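Local atomic coordinates of putative 2OG-Fe(II) oxygenase family protein (Caulobacter crescentus CB15, PDB entry 3OOX), a protein that probably acts as a non-haem iron(II) oxygenase that uses 2-oxoglutarate and dioxygen, possibly in an ethylene-forming or arginine-oxidising reaction. Residues 53-56 and 57-61; 104-107 and 108-111. All blocks are in the same frame, centred on the assembly; numbering follows the deposited sequence.

From the N terminus, contact 1 comes first, on helix 45-59, where 53-56 runs straight into 57-61. Contact 2 follows in the long loop between strand 97-101 and helix 127-152, where 104-107 and 108-111 form a tight turn. Each contact closes a short local span, and contact 1 is complete before contact 2 opens, so they neither nest nor cross. Their centres lie 28 Å apart and their nearest atoms about 14 Å. The side chains of contact 1 pack on strand 170-176 of the eight-stranded mixed sheet and on helix 127-152. Contact 2 folds its loop on itself; the loop is also held by His109 to Asp166 and, next to the contact, by the Arg110-Asp274 salt bridge.

Contact 1. Residues 53-56 and 57-61; sequences DSAK and AFFAL
Four successive i to i+4 hydrogen bonds, from the backbone N-H groups of residues 57-60 to the carbonyls of 53-56, carry the alpha-helical backbone through this part of helix 45-59. Phe58 N to Ser54 O is 2.8 Å and Phe59 N to Ala55 O is 3.0 Å; the latter is the straightest of the four, at 166° about the hydrogen. Ala60 N to Lys56 O is as long, 3.0 Å. The Phe59 ring lies beside the preceding turn: CG anti to the carbonyl carbon (chi1 -70°) brings Phe59 CD2 to 3.2 Å from Ala55 O, which approaches the ring obliquely, while Phe59 CE2 stands 4.5 Å from the methyl CB of Ala55. Phe58 takes the other course, with CG anti to the backbone N (chi1 171°), and its ring leads away from 53-56; Phe58 CD2 sits 3.6 Å above the plane of the Phe59 ring, toward the rim. On another side of the helix Ala57 CB packs 3.4 Å from Asp53 O. Ala55 and Phe59 both touch Leu173 of strand 170-176, and Phe58 meets Trp99 edge-to-face. The helix is amphipathic here: Ser54, Ala55, Phe58 and Phe59 are buried, Asp53 and Lys56 exposed. The buried Ser54 OG is satisfied, being hydrogen-bonded to Asp130 OD2 on helix 127-152. Ala55 O accepts Phe59 N nearly along its C=O axis while Phe59 CD2 lies against the same oxygen, so the ring packs on a carbonyl that is already hydrogen-bonded.

Contact 2. Residues 104-107 and 108-111; sequences DLPP and GHRF
His109 swings its imidazole back toward Leu105 because CG lies anti to the backbone N (chi1 -161°), while Leu105, with CG anti to its carbonyl carbon, sends CD2 to meet it. Leu105 CD2 sits 3.8 Å from the centroid of the His109 ring and only 5° off the normal, a CH-pi contact centred over one face. Pro106 reaches the same ring with two atoms: CG lies at the edge, in plane, and Pro106 CD is a neighbour of His109 CD2 at 3.6 Å. The backbone between them is a type II beta turn from Pro106 to His109, closed by the hydrogen bond from His109 N to Pro106 O at 3.2 Å, with the donor above the carbonyl plane; Pro106 O also accepts Arg112 NE. Gly108 occupies the third position of the turn with the positive phi expected there. Both ring nitrogens of His109 have partners. His109 ND1 accepts Phe111 N at 3.0 Å, nearly straight (168°) and within the ring plane, and His109 NE2 is hydrogen-bonded to Asp166, so the two bonds would limit rotation of the ring. Leu105 sends its other methyl, CD1, to within 3.8 Å of Phe111 CB, bridging the residues at both ends of the ND1 bond.

Contact 1. Residues 53-56 and 57-61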
loop_
_atom_site.group_PDB
_atom_site.type_symbol
_atom_site.label_atom_id
_atom_site.label_comp_id
_atom_site.label_asym_id
_atom_site.label_seq_id
_atom_site.Cartn_x
_atom_site.Cartn_y
_atom_site.Cartn_z
ATOM N N ASP A 53 9.352 -7.527 -13.801
ATOM C CA ASP A 53 9.476 -7.874 -15.209
ATOM C C ASP A 53 8.199 -8.488 -15.770
ATOM O O ASP A 53 7.825 -8.183 -16.923
ATOM C CB ASP A 53 10.652 -8.841 -15.427
ATOM C CG ASP A 53 12.011 -8.149 -15.354
ATOM O OD1 ASP A 53 12.096 -6.912 -15.515
ATOM O OD2 ASP A 53 13.012 -8.868 -15.138
ATOM N N SER A 54 7.532 -9.348 -14.988
ATOM C CA SER A 54 6.244 -9.888 -15.411
ATOM C C SER A 54 5.165 -8.796 -15.553
ATOM O O SER A 54 4.341 -8.840 -16.500
ATOM C CB SER A 54 5.758 -11.001 -14.484
ATOM O OG SER A 54 6.449 -12.200 -14.780
ATOM N N ALA A 55 5.155 -7.850 -14.610
ATOM C CA ALA A 55 4.259 -6.702 -14.724
ATOM C C ALA A 55 4.520 -5.925 -16.014
ATOM O O ALA A 55 3.578 -5.622 -16.779
ATOM C CB ALA A 55 4.397 -5.762 -13.486
ATOM N N LYS A 56 5.791 -5.585 -16.251
ATOM C CA LYS A 56 6.175 -4.848 -17.459
ATOM C C LYS A 56 5.758 -5.610 -18.718
ATOM O O LYS A 56 5.260 -5.030 -19.678
ATOM C CB LYS A 56 7.679 -4.568 -17.483
ATOM C CG LYS A 56 8.208 -3.621 -16.402
ATOM C CD LYS A 56 9.724 -3.501 -16.435
ATOM C CE LYS A 56 10.203 -2.373 -15.523
ATOM N NZ LYS A 56 11.695 -2.355 -15.422
ATOM N N ALA A 57 5.945 -6.920 -18.707
ATOM C CA ALA A 57 5.577 -7.758 -19.841
ATOM C C ALA A 57 4.070 -7.769 -20.060
ATOM O O ALA A 57 3.591 -7.646 -21.192
ATOM C CB ALA A 57 6.109 -9.209 -19.629
ATOM N N PHE A 58 3.316 -7.861 -18.965
ATOM C CA PHE A 58 1.864 -7.800 -19.079
ATOM C C PHE A 58 1.387 -6.481 -19.726
ATOM O O PHE A 58 0.559 -6.484 -20.649
ATOM C CB PHE A 58 1.142 -7.977 -17.732
ATOM C CG PHE A 58 -0.324 -7.698 -17.858
ATOM C CD1 PHE A 58 -1.176 -8.638 -18.401
ATOM C CD2 PHE A 58 -0.844 -6.455 -17.521
ATOM C CE1 PHE A 58 -2.509 -8.392 -18.583
ATOM C CE2 PHE A 58 -2.188 -6.194 -17.731
ATOM C CZ PHE A 58 -3.017 -7.144 -18.262
ATOM N N PHE A 59 1.896 -5.363 -19.211
ATOM C CA PHE A 59 1.445 -4.052 -19.691
ATOM C C PHE A 59 1.894 -3.757 -21.118
ATOM O O PHE A 59 1.280 -2.943 -21.812
ATOM C CB PHE A 59 1.907 -2.920 -18.751
ATOM C CG PHE A 59 1.197 -2.915 -17.404
ATOM C CD1 PHE A 59 -0.193 -2.859 -17.352
ATOM C CD2 PHE A 59 1.916 -2.952 -16.231
ATOM C CE1 PHE A 59 -0.860 -2.851 -16.128
ATOM C CE2 PHE A 59 1.254 -2.937 -15.000
ATOM C CZ PHE A 59 -0.136 -2.906 -14.966
ATOM N N ALA A 60 2.953 -4.445 -21.564
ATOM C CA ALA A 60 3.405 -4.364 -22.973
ATOM C C ALA A 60 2.542 -5.162 -23.971
ATOM O O ALA A 60 2.711 -5.007 -25.196
ATOM C CB ALA A 60 4.864 -4.811 -23.061
ATOM N N LEU A 61 1.626 -5.994 -23.479
ATOM C CA LEU A 61 0.719 -6.738 -24.356
ATOM C C LEU A 61 -0.216 -5.790 -25.113
ATOM O O LEU A 61 -0.438 -4.659 -24.667
ATOM C CB LEU A 61 -0.127 -7.722 -23.565
ATOM C CG LEU A 61 0.562 -8.924 -22.926
ATOM C CD1 LEU A 61 -0.347 -9.639 -21.932
ATOM C CD2 LEU A 61 1.048 -9.889 -24.020
#

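Contact 2. Residues 104-107 and 108-111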
loop_
_atom_site.group_PDB
_atom_site.type_symbol
_atom_site.label_atom_id
_atom_site.label_comp_id
_atom_site.label_asym_id
_atom_site.label_seq_id
_atom_site.Cartn_x
_atom_site.Cartn_y
_atom_site.Cartn_z
ATOM N N ASP A 104 -5.391 -15.216 -2.662
ATOM C CA ASP A 104 -5.827 -16.543 -3.124
ATOM C C ASP A 104 -6.256 -17.308 -1.878
ATOM O O ASP A 104 -5.416 -17.610 -1.015
ATOM C CB ASP A 104 -4.690 -17.332 -3.773
ATOM C CG ASP A 104 -4.436 -16.947 -5.221
ATOM O OD1 ASP A 104 -5.395 -16.665 -5.969
ATOM O OD2 ASP A 104 -3.252 -16.973 -5.618
ATOM N N LEU A 105 -7.545 -17.632 -1.815
ATOM C CA LEU A 105 -8.117 -18.309 -0.672
ATOM C C LEU A 105 -8.197 -19.788 -0.979
ATOM O O LEU A 105 -8.408 -20.168 -2.108
ATOM C CB LEU A 105 -9.522 -17.782 -0.384
ATOM C CG LEU A 105 -9.580 -16.332 0.120
ATOM C CD1 LEU A 105 -11.038 -15.803 0.094
ATOM C CD2 LEU A 105 -8.998 -16.136 1.506
ATOM N N PRO A 106 -8.078 -20.619 0.058
ATOM C CA PRO A 106 -8.250 -22.036 -0.166
ATOM C C PRO A 106 -9.676 -22.361 -0.540
ATOM O O PRO A 106 -10.591 -21.582 -0.189
ATOM C CB PRO A 106 -7.924 -22.658 1.179
ATOM C CG PRO A 106 -8.124 -21.618 2.155
ATOM C CD PRO A 106 -7.771 -20.287 1.444
ATOM N N PRO A 107 -9.894 -23.494 -1.207
ATOM C CA PRO A 107 -11.258 -23.938 -1.452
ATOM C C PRO A 107 -12.090 -23.956 -0.179
ATOM O O PRO A 107 -11.581 -24.337 0.891
ATOM C CB PRO A 107 -11.083 -25.365 -2.004
ATOM C CG PRO A 107 -9.700 -25.339 -2.605
ATOM C CD PRO A 107 -8.897 -24.456 -1.734
ATOM N N GLY A 108 -13.346 -23.519 -0.292
ATOM C CA GLY A 108 -14.262 -23.536 0.833
ATOM C C GLY A 108 -14.130 -22.414 1.850
ATOM O O GLY A 108 -14.906 -22.352 2.804
ATOM N N HIS A 109 -13.163 -21.521 1.677
ATOM C CA HIS A 109 -12.923 -20.457 2.661
ATOM C C HIS A 109 -14.185 -19.593 2.867
ATOM O O HIS A 109 -14.863 -19.248 1.876
ATOM C CB HIS A 109 -11.763 -19.586 2.217
ATOM C CG HIS A 109 -11.167 -18.787 3.309
ATOM N ND1 HIS A 109 -11.797 -17.695 3.864
ATOM C CD2 HIS A 109 -9.991 -18.933 3.972
ATOM C CE1 HIS A 109 -11.041 -17.207 4.829
ATOM N NE2 HIS A 109 -9.937 -17.949 4.921
ATOM N N ARG A 110 -14.440 -19.213 4.112
ATOM C CA ARG A 110 -15.614 -18.439 4.508
ATOM C C ARG A 110 -15.648 -17.046 3.871
ATOM O O ARG A 110 -16.717 -16.448 3.788
ATOM C CB ARG A 110 -15.699 -18.286 6.020
ATOM C CG ARG A 110 -14.630 -17.416 6.637
ATOM C CD ARG A 110 -14.484 -17.625 8.160
ATOM N NE ARG A 110 -13.601 -16.676 8.778
ATOM C CZ ARG A 110 -12.279 -16.724 8.784
ATOM N NH1 ARG A 110 -11.665 -17.762 8.216
ATOM N NH2 ARG A 110 -11.546 -15.764 9.390
ATOM N N PHE A 111 -14.488 -16.518 3.457
ATOM C CA PHE A 111 -14.436 -15.182 2.845
ATOM C C PHE A 111 -14.736 -15.181 1.349
ATOM O O PHE A 111 -14.860 -14.105 0.747
ATOM C CB PHE A 111 -13.079 -14.475 3.062
ATOM C CG PHE A 111 -12.735 -14.141 4.488
ATOM C CD1 PHE A 111 -13.678 -14.124 5.528
ATOM C CD2 PHE A 111 -11.432 -13.783 4.764
ATOM C CE1 PHE A 111 -13.272 -13.772 6.797
ATOM C CE2 PHE A 111 -11.026 -13.443 5.997
ATOM C CZ PHE A 111 -11.936 -13.424 7.034
#